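Local coordinates for protein RNA-dependent RNA Polymerase (Bombyx mori cytoplasmic polyhedrosis virus, PDB 6TZ0) that catalyses RNA-templated RNA synthesis, making plus strands in conservative transcription and probably also minus strands in replication of a double-stranded RNA viral genome, at residues Ile217-Leu222 and Glu775-Leu780; Asp737-Trp742 and Asn761-Asp766; Leu767-Arg772 and Tyr1047-Gly1052. All coordinates share one frame; numbering follows the deposited sequence.

Overall arrangement
The three contacts cluster round helix 754-766, its connecting loop and helix 774-786, their centres 11 to 15 Å apart. Along the chain, 217-222 comes first, then 737-742, 761-766, 767-772, 775-780 and 1047-1052; contact 2 is nested within the span closed by contact 1, while contacts 1 and 3 interleave. Contact 1 sets the end of helix 206-218, in the N-terminal region, on helix 774-786. Contact 3 joins the inter-helical loop to a loop of the C-terminal region. The three share borders: Leu777 meets Ile764 and Val771, and Leu741 meets Leu767. The two consecutive helices and the loop between them thus lie between parts of the polymerase far apart in sequence.

Contact 1 (Ile217-Leu222 and Glu775-Leu780); sequences IMSGIL and EGLKML
Met218 and Gly776 carry most of this meeting between the end of helix 206-218 and the first turn of helix 774-786. Their CA atoms lie 4.9 Å apart, an approach permitted by a glycine on the helix face turned toward Met218. The Met218 carbonyl O sits near Gly776 CA at 3.6 Å in a CA-H...O contact, with an angle of 135° at the hydrogen. The side chain of Met218 sets off beside its own backbone N (chi1 -76°) and bends again at chi2 (-78°), which brings SD to 3.7 Å from Gly776 O. Its root serves the apolar side: Met218 CB faces Leu780 CD2, one turn further along the second helix, at 4.3 Å. Leu156 and Trp159 of helix 145-160 also pack on Met218, so this residue, at the end of its own helix, is buried against helices 774-786 and 145-160. Just after Met218 and Ser219 the chain turns off in a Schellman motif, where Gly220 takes a positive phi and its N bonds back to Ile217 O at 3.1 Å. With no hydrogen bond or salt bridge across the pair, the two helices are joined by close backbone approach and van der Waals contact, and Met218 as a whole supplies the largest share of the buried surface.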
ATOM      1  N   ILE A 217      22.327   0.511  25.603  1.00 35.23           N
ATOM      2  CA  ILE A 217      23.581   0.579  26.352  1.00 35.23           C
ATOM      3  C   ILE A 217      24.733   0.026  25.520  1.00 35.23           C
ATOM      4  O   ILE A 217      25.823   0.611  25.483  1.00 35.23           O
ATOM      5  CB  ILE A 217      23.454  -0.162  27.692  1.00 35.23           C
ATOM      6  CG1 ILE A 217      22.418   0.497  28.582  1.00 35.23           C
ATOM      7  CG2 ILE A 217      24.766  -0.155  28.442  1.00 35.23           C
ATOM      8  CD1 ILE A 217      22.082  -0.355  29.759  1.00 35.23           C
ATOM      9  N   MET A 218      24.506  -1.096  24.825  1.00 38.17           N
ATOM     10  CA  MET A 218      25.519  -1.662  23.930  1.00 38.17           C
ATOM     11  C   MET A 218      25.864  -0.724  22.780  1.00 38.17           C
ATOM     12  O   MET A 218      26.980  -0.766  22.255  1.00 38.17           O
ATOM     13  CB  MET A 218      25.028  -3.002  23.383  1.00 38.17           C
ATOM     14  CG  MET A 218      25.089  -4.172  24.353  1.00 38.17           C
ATOM     15  SD  MET A 218      26.751  -4.839  24.542  1.00 38.17           S
ATOM     16  CE  MET A 218      27.240  -4.083  26.072  1.00 38.17           C
ATOM     17  N   SER A 219      24.925   0.130  22.391  1.00 36.00           N
ATOM     18  CA  SER A 219      25.116   1.109  21.337  1.00 36.00           C
ATOM     19  C   SER A 219      25.973   2.296  21.758  1.00 36.00           C
ATOM     20  O   SER A 219      26.465   3.020  20.892  1.00 36.00           O
ATOM     21  CB  SER A 219      23.749   1.605  20.885  1.00 36.00           C
ATOM     22  OG  SER A 219      23.023   0.557  20.272  1.00 36.00           O
ATOM     23  N   GLY A 220      26.153   2.522  23.052  1.00 34.95           N
ATOM     24  CA  GLY A 220      26.792   3.735  23.503  1.00 34.95           C
ATOM     25  C   GLY A 220      25.873   4.927  23.603  1.00 34.95           C
ATOM     26  O   GLY A 220      26.350   6.040  23.841  1.00 34.95           O
ATOM     27  N   ILE A 221      24.571   4.727  23.423  1.00 34.54           N
ATOM     28  CA  ILE A 221      23.615   5.824  23.493  1.00 34.54           C
ATOM     29  C   ILE A 221      23.220   6.104  24.937  1.00 34.54           C
ATOM     30  O   ILE A 221      23.215   7.255  25.386  1.00 34.54           O
ATOM     31  CB  ILE A 221      22.395   5.495  22.617  1.00 34.54           C
ATOM     32  CG1 ILE A 221      22.827   5.406  21.154  1.00 34.54           C
ATOM     33  CG2 ILE A 221      21.290   6.513  22.803  1.00 34.54           C
ATOM     34  CD1 ILE A 221      21.809   4.790  20.262  1.00 34.54           C
ATOM     35  N   LEU A 222      22.898   5.064  25.691  1.00 35.66           N
ATOM     36  CA  LEU A 222      22.548   5.204  27.093  1.00 35.66           C
ATOM     37  C   LEU A 222      23.673   4.682  27.968  1.00 35.66           C
ATOM     38  O   LEU A 222      24.305   3.673  27.649  1.00 35.66           O
ATOM     39  CB  LEU A 222      21.260   4.455  27.425  1.00 35.66           C
ATOM     40  CG  LEU A 222      19.957   4.975  26.834  1.00 35.66           C
ATOM     41  CD1 LEU A 222      18.837   4.038  27.211  1.00 35.66           C
ATOM     42  CD2 LEU A 222      19.667   6.367  27.331  1.00 35.66           C
ATOM     43  N   GLU A 775      31.035  -1.373  18.031  1.00 45.85           N
ATOM     44  CA  GLU A 775      31.720  -2.582  18.481  1.00 45.85           C
ATOM     45  C   GLU A 775      30.877  -3.366  19.485  1.00 45.85           C
ATOM     46  O   GLU A 775      30.818  -4.604  19.429  1.00 45.85           O
ATOM     47  CB  GLU A 775      33.076  -2.203  19.076  1.00 45.85           C
ATOM     48  CG  GLU A 775      33.901  -3.378  19.560  1.00 45.85           C
ATOM     49  CD  GLU A 775      34.358  -4.287  18.437  1.00 45.85           C
ATOM     50  OE1 GLU A 775      34.546  -3.798  17.301  1.00 45.85           O
ATOM     51  OE2 GLU A 775      34.523  -5.499  18.689  1.00 45.85           O
ATOM     52  N   GLY A 776      30.211  -2.662  20.404  1.00 43.00           N
ATOM     53  CA  GLY A 776      29.275  -3.323  21.299  1.00 43.00           C
ATOM     54  C   GLY A 776      28.078  -3.890  20.570  1.00 43.00           C
ATOM     55  O   GLY A 776      27.529  -4.919  20.971  1.00 43.00           O
ATOM     56  N   LEU A 777      27.686  -3.255  19.473  1.00 41.96           N
ATOM     57  CA  LEU A 777      26.650  -3.805  18.613  1.00 41.96           C
ATOM     58  C   LEU A 777      27.130  -5.065  17.899  1.00 41.96           C
ATOM     59  O   LEU A 777      26.341  -5.991  17.666  1.00 41.96           O
ATOM     60  CB  LEU A 777      26.205  -2.714  17.642  1.00 41.96           C
ATOM     61  CG  LEU A 777      25.101  -2.884  16.615  1.00 41.96           C
ATOM     62  CD1 LEU A 777      24.301  -1.620  16.564  1.00 41.96           C
ATOM     63  CD2 LEU A 777      25.761  -3.064  15.291  1.00 41.96           C
ATOM     64  N   LYS A 778      28.427  -5.139  17.580  1.00 44.22           N
ATOM     65  CA  LYS A 778      28.973  -6.376  17.025  1.00 44.22           C
ATOM     66  C   LYS A 778      28.958  -7.496  18.059  1.00 44.22           C
ATOM     67  O   LYS A 778      28.643  -8.650  17.735  1.00 44.22           O
ATOM     68  CB  LYS A 778      30.391  -6.156  16.493  1.00 44.22           C
ATOM     69  CG  LYS A 778      30.939  -7.367  15.737  1.00 44.22           C
ATOM     70  CD  LYS A 778      32.185  -7.040  14.927  1.00 44.22           C
ATOM     71  CE  LYS A 778      33.453  -7.040  15.754  1.00 44.22           C
ATOM     72  NZ  LYS A 778      33.869  -8.430  16.061  1.00 44.22           N
ATOM     73  N   MET A 779      29.268  -7.168  19.314  1.00 44.91           N
ATOM     74  CA  MET A 779      29.212  -8.179  20.369  1.00 44.91           C
ATOM     75  C   MET A 779      27.781  -8.636  20.634  1.00 44.91           C
ATOM     76  O   MET A 779      27.534  -9.825  20.876  1.00 44.91           O
ATOM     77  CB  MET A 779      29.856  -7.645  21.645  1.00 44.91           C
ATOM     78  CG  MET A 779      29.991  -8.683  22.735  1.00 44.91           C
ATOM     79  SD  MET A 779      30.936  -8.107  24.142  1.00 44.91           S
ATOM     80  CE  MET A 779      32.573  -8.121  23.431  1.00 44.91           C
ATOM     81  N   LEU A 780      26.824  -7.708  20.557  1.00 43.39           N
ATOM     82  CA  LEU A 780      25.421  -8.046  20.763  1.00 43.39           C
ATOM     83  C   LEU A 780      24.900  -8.960  19.662  1.00 43.39           C
ATOM     84  O   LEU A 780      24.175  -9.924  19.938  1.00 43.39           O
ATOM     85  CB  LEU A 780      24.598  -6.765  20.833  1.00 43.39           C
ATOM     86  CG  LEU A 780      23.114  -6.892  21.125  1.00 43.39           C
ATOM     87  CD1 LEU A 780      22.919  -7.513  22.482  1.00 43.39           C
ATOM     88  CD2 LEU A 780      22.500  -5.528  21.082  1.00 43.39           C
TER

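Contact 2 (Asp737-Trp742 and Asn761-Asp766); sequences DRISLW and NALIDD
Asp766, whose backbone N bonds to Ala762 O at 2.9 Å in the last turn of helix 754-766, meets Ile739 of the preceding loop through its backbone and the root of its side chain. The Ile739 delta methyl touches on both counts: CD1 lies 3.5 Å from Asp766 O and about as near to Asp766 CB, and the two side chains cross at about a right angle. Ile739 CG1 leaves beside the backbone N (chi1 -63°), which puts the other branch, CG2, anti to that N and against Leu763. There Ile739 CG2 meets Leu763 CD2 at 3.8 Å as the two side chains slide past each other in opposite directions. Leu763 has contacts on each of its branches: its other methyl, CD1, faces Ser740 O at 4.0 Å, and its CB receives Leu741 CD2 at 3.7 Å. That same leucine methyl also reaches Ile764 CD1, 4.1 Å away, with the side chains crossing nearly perpendicular; Ile764 CB points away from the loop, and only the tip of its longer branch comes back to the contact. Leu741 CB also lies 3.8 Å above the ring plane of Trp742, toward the rim; that ring is fixed by a hydrogen bond from Trp742 NE1 to Thr215 OG1 of helix 206-218. On the helix, Asp765 OD2 forms a salt bridge with Arg867 and Asn761 ND2 bonds to Gly843 O. The chemistry is that of aliphatic branches lying against one another and against backbone carbonyls, with no hydrogen bond crossing.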
ATOM      1  N   ASP A 737      16.547   3.947  17.260  1.00 42.77           N
ATOM      2  CA  ASP A 737      15.482   3.286  17.990  1.00 42.77           C
ATOM      3  C   ASP A 737      14.265   3.033  17.108  1.00 42.77           C
ATOM      4  O   ASP A 737      13.177   2.754  17.619  1.00 42.77           O
ATOM      5  CB  ASP A 737      15.119   4.111  19.222  1.00 42.77           C
ATOM      6  CG  ASP A 737      14.545   3.266  20.342  1.00 42.77           C
ATOM      7  OD1 ASP A 737      14.355   2.047  20.145  1.00 42.77           O
ATOM      8  OD2 ASP A 737      14.322   3.810  21.438  1.00 42.77           O
ATOM      9  N   ARG A 738      14.429   3.124  15.796  1.00 41.14           N
ATOM     10  CA  ARG A 738      13.407   2.738  14.839  1.00 41.14           C
ATOM     11  C   ARG A 738      13.663   1.362  14.255  1.00 41.14           C
ATOM     12  O   ARG A 738      12.852   0.876  13.461  1.00 41.14           O
ATOM     13  CB  ARG A 738      13.332   3.773  13.720  1.00 41.14           C
ATOM     14  CG  ARG A 738      12.973   5.151  14.212  1.00 41.14           C
ATOM     15  CD  ARG A 738      11.559   5.162  14.722  1.00 41.14           C
ATOM     16  NE  ARG A 738      10.619   4.862  13.652  1.00 41.14           N
ATOM     17  CZ  ARG A 738      10.026   5.785  12.906  1.00 41.14           C
ATOM     18  NH1 ARG A 738       9.184   5.426  11.947  1.00 41.14           N
ATOM     19  NH2 ARG A 738      10.253   7.069  13.142  1.00 41.14           N
ATOM     20  N   ILE A 739      14.772   0.732  14.627  1.00 39.99           N
ATOM     21  CA  ILE A 739      15.132  -0.603  14.173  1.00 39.99           C
ATOM     22  C   ILE A 739      15.081  -1.525  15.376  1.00 39.99           C
ATOM     23  O   ILE A 739      15.779  -1.297  16.370  1.00 39.99           O
ATOM     24  CB  ILE A 739      16.521  -0.616  13.529  1.00 39.99           C
ATOM     25  CG1 ILE A 739      16.515   0.274  12.295  1.00 39.99           C
ATOM     26  CG2 ILE A 739      16.937  -2.034  13.187  1.00 39.99           C
ATOM     27  CD1 ILE A 739      17.869   0.605  11.821  1.00 39.99           C
ATOM     28  N   SER A 740      14.266  -2.568  15.289  1.00 42.12           N
ATOM     29  CA  SER A 740      14.061  -3.492  16.394  1.00 42.12           C
ATOM     30  C   SER A 740      14.762  -4.797  16.068  1.00 42.12           C
ATOM     31  O   SER A 740      14.360  -5.513  15.148  1.00 42.12           O
ATOM     32  CB  SER A 740      12.579  -3.729  16.645  1.00 42.12           C
ATOM     33  OG  SER A 740      12.396  -4.566  17.769  1.00 42.12           O
ATOM     34  N   LEU A 741      15.798  -5.110  16.833  1.00 42.77           N
ATOM     35  CA  LEU A 741      16.491  -6.378  16.686  1.00 42.77           C
ATOM     36  C   LEU A 741      15.739  -7.540  17.314  1.00 42.77           C
ATOM     37  O   LEU A 741      16.202  -8.678  17.205  1.00 42.77           O
ATOM     38  CB  LEU A 741      17.884  -6.287  17.312  1.00 42.77           C
ATOM     39  CG  LEU A 741      18.899  -5.318  16.716  1.00 42.77           C
ATOM     40  CD1 LEU A 741      20.156  -5.295  17.562  1.00 42.77           C
ATOM     41  CD2 LEU A 741      19.227  -5.702  15.295  1.00 42.77           C
ATOM     42  N   TRP A 742      14.604  -7.299  17.970  1.00 43.37           N
ATOM     43  CA  TRP A 742      14.018  -8.301  18.846  1.00 43.37           C
ATOM     44  C   TRP A 742      12.545  -8.589  18.595  1.00 43.37           C
ATOM     45  O   TRP A 742      12.087  -9.674  18.970  1.00 43.37           O
ATOM     46  CB  TRP A 742      14.204  -7.883  20.314  1.00 43.37           C
ATOM     47  CG  TRP A 742      15.638  -7.552  20.633  1.00 43.37           C
ATOM     48  CD1 TRP A 742      16.156  -6.308  20.862  1.00 43.37           C
ATOM     49  CD2 TRP A 742      16.741  -8.456  20.658  1.00 43.37           C
ATOM     50  NE1 TRP A 742      17.510  -6.393  21.076  1.00 43.37           N
ATOM     51  CE2 TRP A 742      17.892  -7.703  20.955  1.00 43.37           C
ATOM     52  CE3 TRP A 742      16.861  -9.833  20.484  1.00 43.37           C
ATOM     53  CZ2 TRP A 742      19.145  -8.284  21.070  1.00 43.37           C
ATOM     54  CZ3 TRP A 742      18.106 -10.408  20.601  1.00 43.37           C
ATOM     55  CH2 TRP A 742      19.232  -9.635  20.894  1.00 43.37           C
ATOM     56  N   ASN A 761      22.040  -9.747   9.904  1.00 46.82           N
ATOM     57  CA  ASN A 761      23.101  -8.945   9.305  1.00 46.82           C
ATOM     58  C   ASN A 761      22.548  -7.709   8.611  1.00 46.82           C
ATOM     59  O   ASN A 761      23.169  -6.643   8.661  1.00 46.82           O
ATOM     60  CB  ASN A 761      23.910  -9.783   8.319  1.00 46.82           C
ATOM     61  CG  ASN A 761      24.826 -10.761   9.008  1.00 46.82           C
ATOM     62  OD1 ASN A 761      25.443 -10.438  10.020  1.00 46.82           O
ATOM     63  ND2 ASN A 761      24.940 -11.956   8.456  1.00 46.82           N
ATOM     64  N   ALA A 762      21.374  -7.819   7.986  1.00 43.83           N
ATOM     65  CA  ALA A 762      20.768  -6.646   7.362  1.00 43.83           C
ATOM     66  C   ALA A 762      20.329  -5.622   8.403  1.00 43.83           C
ATOM     67  O   ALA A 762      20.500  -4.416   8.198  1.00 43.83           O
ATOM     68  CB  ALA A 762      19.587  -7.063   6.490  1.00 43.83           C
ATOM     69  N   LEU A 763      19.791  -6.076   9.538  1.00 43.97           N
ATOM     70  CA  LEU A 763      19.395  -5.135  10.584  1.00 43.97           C
ATOM     71  C   LEU A 763      20.598  -4.490  11.264  1.00 43.97           C
ATOM     72  O   LEU A 763      20.552  -3.301  11.618  1.00 43.97           O
ATOM     73  CB  LEU A 763      18.526  -5.846  11.616  1.00 43.97           C
ATOM     74  CG  LEU A 763      17.126  -6.255  11.176  1.00 43.97           C
ATOM     75  CD1 LEU A 763      16.518  -7.141  12.222  1.00 43.97           C
ATOM     76  CD2 LEU A 763      16.261  -5.036  10.981  1.00 43.97           C
ATOM     77  N   ILE A 764      21.673  -5.258  11.453  1.00 44.28           N
ATOM     78  CA  ILE A 764      22.916  -4.721  11.995  1.00 44.28           C
ATOM     79  C   ILE A 764      23.523  -3.695  11.043  1.00 44.28           C
ATOM     80  O   ILE A 764      24.004  -2.641  11.472  1.00 44.28           O
ATOM     81  CB  ILE A 764      23.880  -5.882  12.316  1.00 44.28           C
ATOM     82  CG1 ILE A 764      23.408  -6.652  13.552  1.00 44.28           C
ATOM     83  CG2 ILE A 764      25.303  -5.425  12.483  1.00 44.28           C
ATOM     84  CD1 ILE A 764      23.314  -5.818  14.791  1.00 44.28           C
ATOM     85  N   ASP A 765      23.461  -3.958   9.735  1.00 43.60           N
ATOM     86  CA  ASP A 765      23.951  -2.987   8.764  1.00 43.60           C
ATOM     87  C   ASP A 765      23.051  -1.759   8.680  1.00 43.60           C
ATOM     88  O   ASP A 765      23.532  -0.668   8.357  1.00 43.60           O
ATOM     89  CB  ASP A 765      24.085  -3.640   7.395  1.00 43.60           C
ATOM     90  CG  ASP A 765      25.189  -4.671   7.352  1.00 43.60           C
ATOM     91  OD1 ASP A 765      26.152  -4.542   8.133  1.00 43.60           O
ATOM     92  OD2 ASP A 765      25.095  -5.613   6.537  1.00 43.60           O
ATOM     93  N   ASP A 766      21.757  -1.905   8.968  1.00 42.93           N
ATOM     94  CA  ASP A 766      20.891  -0.733   9.038  1.00 42.93           C
ATOM     95  C   ASP A 766      21.161   0.111  10.274  1.00 42.93           C
ATOM     96  O   ASP A 766      20.932   1.322  10.239  1.00 42.93           O
ATOM     97  CB  ASP A 766      19.419  -1.136   9.029  1.00 42.93           C
ATOM     98  CG  ASP A 766      18.980  -1.737   7.725  1.00 42.93           C
ATOM     99  OD1 ASP A 766      19.605  -1.441   6.693  1.00 42.93           O
ATOM    100  OD2 ASP A 766      17.994  -2.503   7.727  1.00 42.93           O
TER

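Contact 3 (Leu767-Arg772 and Tyr1047-Gly1052); sequences LLFRVR and YNMSFG
Phe769 and Met1049 form a Met-aromatic contact where the loop linking helices 754-766 and 774-786 meets the loop that leads into helix 1054-1062. Met1049 SD stands 4.8 Å from the centroid of the Phe769 ring, 45° off the ring normal, so the sulfur approaches obliquely; CE2 of Phe769 is the ring atom nearest it. Phe1150 from another loop packs on the same phenylalanine.

Amide-aromatic contact comes next. The Asn1048 carboxamide stands tilted against the Phe769 ring, OD1 4.0 Å above one face toward the rim and ND2 3.3 Å from Phe769 CD1. The amide and ring planes stand 66° apart, so this is no parallel stack. Asn1048 CG lies between the backbone N and the carbonyl carbon (chi1 60°), which folds the amide back toward Leu768 and Phe769.

Polar atoms crowd together without making a hydrogen bond. Asn1048 ND2 is 3.0 Å from Leu768 O, and Asn1048 N is 3.1 Å from Val771 O, but both angles are poor. Hydrogen bonds to residues outside the pair hold two of the side chains: Tyr1047 OH bonds to Ala329 O on helix 325-339, and the extended side chain of Arg772 reaches Ser60 O with NH2.

Carbon-to-carbonyl contacts make up a further group. Val771 O lies 3.3 Å from Tyr1047 CB, while Tyr1047 O lies 3.8 Å from Arg772 CG. That second carbonyl also accepts a nearly straight CA-H...O contact from Arg772, with 3.6 Å between Arg772 CA and Tyr1047 O.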
ATOM      1  N   LEU A 767      21.630  -0.494  11.363  1.00 39.70           N
ATOM      2  CA  LEU A 767      21.971   0.239  12.577  1.00 39.70           C
ATOM      3  C   LEU A 767      23.404   0.744  12.609  1.00 39.70           C
ATOM      4  O   LEU A 767      23.967   0.856  13.694  1.00 39.70           O
ATOM      5  CB  LEU A 767      21.758  -0.635  13.813  1.00 39.70           C
ATOM      6  CG  LEU A 767      20.395  -0.942  14.407  1.00 39.70           C
ATOM      7  CD1 LEU A 767      20.581  -2.004  15.457  1.00 39.70           C
ATOM      8  CD2 LEU A 767      19.850   0.315  15.034  1.00 39.70           C
ATOM      9  N   LEU A 768      24.024   1.029  11.468  1.00 39.61           N
ATOM     10  CA  LEU A 768      25.481   1.117  11.471  1.00 39.61           C
ATOM     11  C   LEU A 768      25.961   2.560  11.603  1.00 39.61           C
ATOM     12  O   LEU A 768      26.882   2.841  12.375  1.00 39.61           O
ATOM     13  CB  LEU A 768      26.042   0.458  10.216  1.00 39.61           C
ATOM     14  CG  LEU A 768      27.441  -0.147  10.345  1.00 39.61           C
ATOM     15  CD1 LEU A 768      27.552  -1.266   9.350  1.00 39.61           C
ATOM     16  CD2 LEU A 768      28.559   0.828  10.126  1.00 39.61           C
ATOM     17  N   PHE A 769      25.388   3.487  10.829  1.00 36.52           N
ATOM     18  CA  PHE A 769      25.772   4.887  10.984  1.00 36.52           C
ATOM     19  C   PHE A 769      24.861   5.656  11.923  1.00 36.52           C
ATOM     20  O   PHE A 769      25.171   6.798  12.263  1.00 36.52           O
ATOM     21  CB  PHE A 769      25.831   5.658   9.655  1.00 36.52           C
ATOM     22  CG  PHE A 769      27.073   5.417   8.841  1.00 36.52           C
ATOM     23  CD1 PHE A 769      27.834   4.275   8.991  1.00 36.52           C
ATOM     24  CD2 PHE A 769      27.587   6.446   8.075  1.00 36.52           C
ATOM     25  CE1 PHE A 769      28.980   4.096   8.276  1.00 36.52           C
ATOM     26  CE2 PHE A 769      28.750   6.280   7.360  1.00 36.52           C
ATOM     27  CZ  PHE A 769      29.451   5.100   7.467  1.00 36.52           C
ATOM     28  N   ARG A 770      23.745   5.077  12.344  1.00 34.51           N
ATOM     29  CA  ARG A 770      22.851   5.740  13.280  1.00 34.51           C
ATOM     30  C   ARG A 770      23.159   5.374  14.726  1.00 34.51           C
ATOM     31  O   ARG A 770      22.361   5.656  15.621  1.00 34.51           O
ATOM     32  CB  ARG A 770      21.403   5.425  12.916  1.00 34.51           C
ATOM     33  CG  ARG A 770      21.062   3.967  12.876  1.00 34.51           C
ATOM     34  CD  ARG A 770      19.656   3.782  12.361  1.00 34.51           C
ATOM     35  NE  ARG A 770      19.508   4.120  10.950  1.00 34.51           N
ATOM     36  CZ  ARG A 770      18.341   4.151  10.316  1.00 34.51           C
ATOM     37  NH1 ARG A 770      17.225   3.870  10.966  1.00 34.51           N
ATOM     38  NH2 ARG A 770      18.285   4.457   9.031  1.00 34.51           N
ATOM     39  N   VAL A 771      24.323   4.784  14.966  1.00 34.76           N
ATOM     40  CA  VAL A 771      24.703   4.246  16.260  1.00 34.76           C
ATOM     41  C   VAL A 771      25.967   4.972  16.710  1.00 34.76           C
ATOM     42  O   VAL A 771      26.654   5.614  15.917  1.00 34.76           O
ATOM     43  CB  VAL A 771      24.919   2.718  16.174  1.00 34.76           C
ATOM     44  CG1 VAL A 771      26.277   2.367  15.592  1.00 34.76           C
ATOM     45  CG2 VAL A 771      24.663   2.033  17.453  1.00 34.76           C
ATOM     46  N   ARG A 772      26.274   4.868  17.996  1.00 33.61           N
ATOM     47  CA  ARG A 772      27.388   5.607  18.569  1.00 33.61           C
ATOM     48  C   ARG A 772      28.583   4.725  18.913  1.00 33.61           C
ATOM     49  O   ARG A 772      29.722   5.196  18.869  1.00 33.61           O
ATOM     50  CB  ARG A 772      26.900   6.363  19.809  1.00 33.61           C
ATOM     51  CG  ARG A 772      27.851   7.375  20.361  1.00 33.61           C
ATOM     52  CD  ARG A 772      27.198   8.183  21.451  1.00 33.61           C
ATOM     53  NE  ARG A 772      28.162   9.065  22.088  1.00 33.61           N
ATOM     54  CZ  ARG A 772      27.877   9.871  23.098  1.00 33.61           C
ATOM     55  NH1 ARG A 772      26.649   9.906  23.592  1.00 33.61           N
ATOM     56  NH2 ARG A 772      28.820  10.635  23.620  1.00 33.61           N
ATOM     57  N   TYR A1047      26.696   9.693  14.222  1.00 28.74           N
ATOM     58  CA  TYR A1047      26.979   9.367  15.617  1.00 28.74           C
ATOM     59  C   TYR A1047      28.189   8.458  15.771  1.00 28.74           C
ATOM     60  O   TYR A1047      28.787   8.437  16.850  1.00 28.74           O
ATOM     61  CB  TYR A1047      25.775   8.725  16.308  1.00 28.74           C
ATOM     62  CG  TYR A1047      24.656   9.670  16.652  1.00 28.74           C
ATOM     63  CD1 TYR A1047      24.814  10.611  17.650  1.00 28.74           C
ATOM     64  CD2 TYR A1047      23.427   9.580  16.022  1.00 28.74           C
ATOM     65  CE1 TYR A1047      23.801  11.470  17.977  1.00 28.74           C
ATOM     66  CE2 TYR A1047      22.405  10.436  16.345  1.00 28.74           C
ATOM     67  CZ  TYR A1047      22.598  11.377  17.324  1.00 28.74           C
ATOM     68  OH  TYR A1047      21.579  12.231  17.661  1.00 28.74           O
ATOM     69  N   ASN A1048      28.579   7.727  14.731  1.00 32.27           N
ATOM     70  CA  ASN A1048      29.779   6.904  14.796  1.00 32.27           C
ATOM     71  C   ASN A1048      31.016   7.568  14.204  1.00 32.27           C
ATOM     72  O   ASN A1048      32.091   6.962  14.230  1.00 32.27           O
ATOM     73  CB  ASN A1048      29.565   5.556  14.100  1.00 32.27           C
ATOM     74  CG  ASN A1048      29.218   5.688  12.630  1.00 32.27           C
ATOM     75  OD1 ASN A1048      28.954   6.772  12.125  1.00 32.27           O
ATOM     76  ND2 ASN A1048      29.289   4.578  11.919  1.00 32.27           N
ATOM     77  N   MET A1049      30.901   8.769  13.655  1.00 31.70           N
ATOM     78  CA  MET A1049      31.999   9.396  12.930  1.00 31.70           C
ATOM     79  C   MET A1049      32.637  10.534  13.714  1.00 31.70           C
ATOM     80  O   MET A1049      33.076  11.524  13.134  1.00 31.70           O
ATOM     81  CB  MET A1049      31.537   9.886  11.562  1.00 31.70           C
ATOM     82  CG  MET A1049      31.266   8.765  10.585  1.00 31.70           C
ATOM     83  SD  MET A1049      30.714   9.354   8.988  1.00 31.70           S
ATOM     84  CE  MET A1049      32.221  10.108   8.416  1.00 31.70           C
ATOM     85  N   SER A1050      32.728  10.389  15.034  1.00 31.50           N
ATOM     86  CA  SER A1050      33.360  11.403  15.863  1.00 31.50           C
ATOM     87  C   SER A1050      34.865  11.409  15.648  1.00 31.50           C
ATOM     88  O   SER A1050      35.440  10.470  15.099  1.00 31.50           O
ATOM     89  CB  SER A1050      33.042  11.179  17.340  1.00 31.50           C
ATOM     90  OG  SER A1050      33.639   9.991  17.816  1.00 31.50           O
ATOM     91  N   PHE A1051      35.497  12.491  16.093  1.00 32.38           N
ATOM     92  CA  PHE A1051      36.921  12.703  15.865  1.00 32.38           C
ATOM     93  C   PHE A1051      37.750  11.652  16.592  1.00 32.38           C
ATOM     94  O   PHE A1051      37.756  11.594  17.825  1.00 32.38           O
ATOM     95  CB  PHE A1051      37.317  14.102  16.312  1.00 32.38           C
ATOM     96  CG  PHE A1051      38.775  14.368  16.195  1.00 32.38           C
ATOM     97  CD1 PHE A1051      39.363  14.501  14.953  1.00 32.38           C
ATOM     98  CD2 PHE A1051      39.563  14.479  17.326  1.00 32.38           C
ATOM     99  CE1 PHE A1051      40.710  14.741  14.839  1.00 32.38           C
ATOM    100  CE2 PHE A1051      40.910  14.723  17.218  1.00 32.38           C
ATOM    101  CZ  PHE A1051      41.484  14.853  15.975  1.00 32.38           C
ATOM    102  N   GLY A1052      38.439  10.817  15.818  1.00 32.28           N
ATOM    103  CA  GLY A1052      39.230   9.723  16.327  1.00 32.28           C
ATOM    104  C   GLY A1052      38.647   8.357  16.046  1.00 32.28           C
ATOM    105  O   GLY A1052      39.384   7.367  16.092  1.00 32.28           O
TER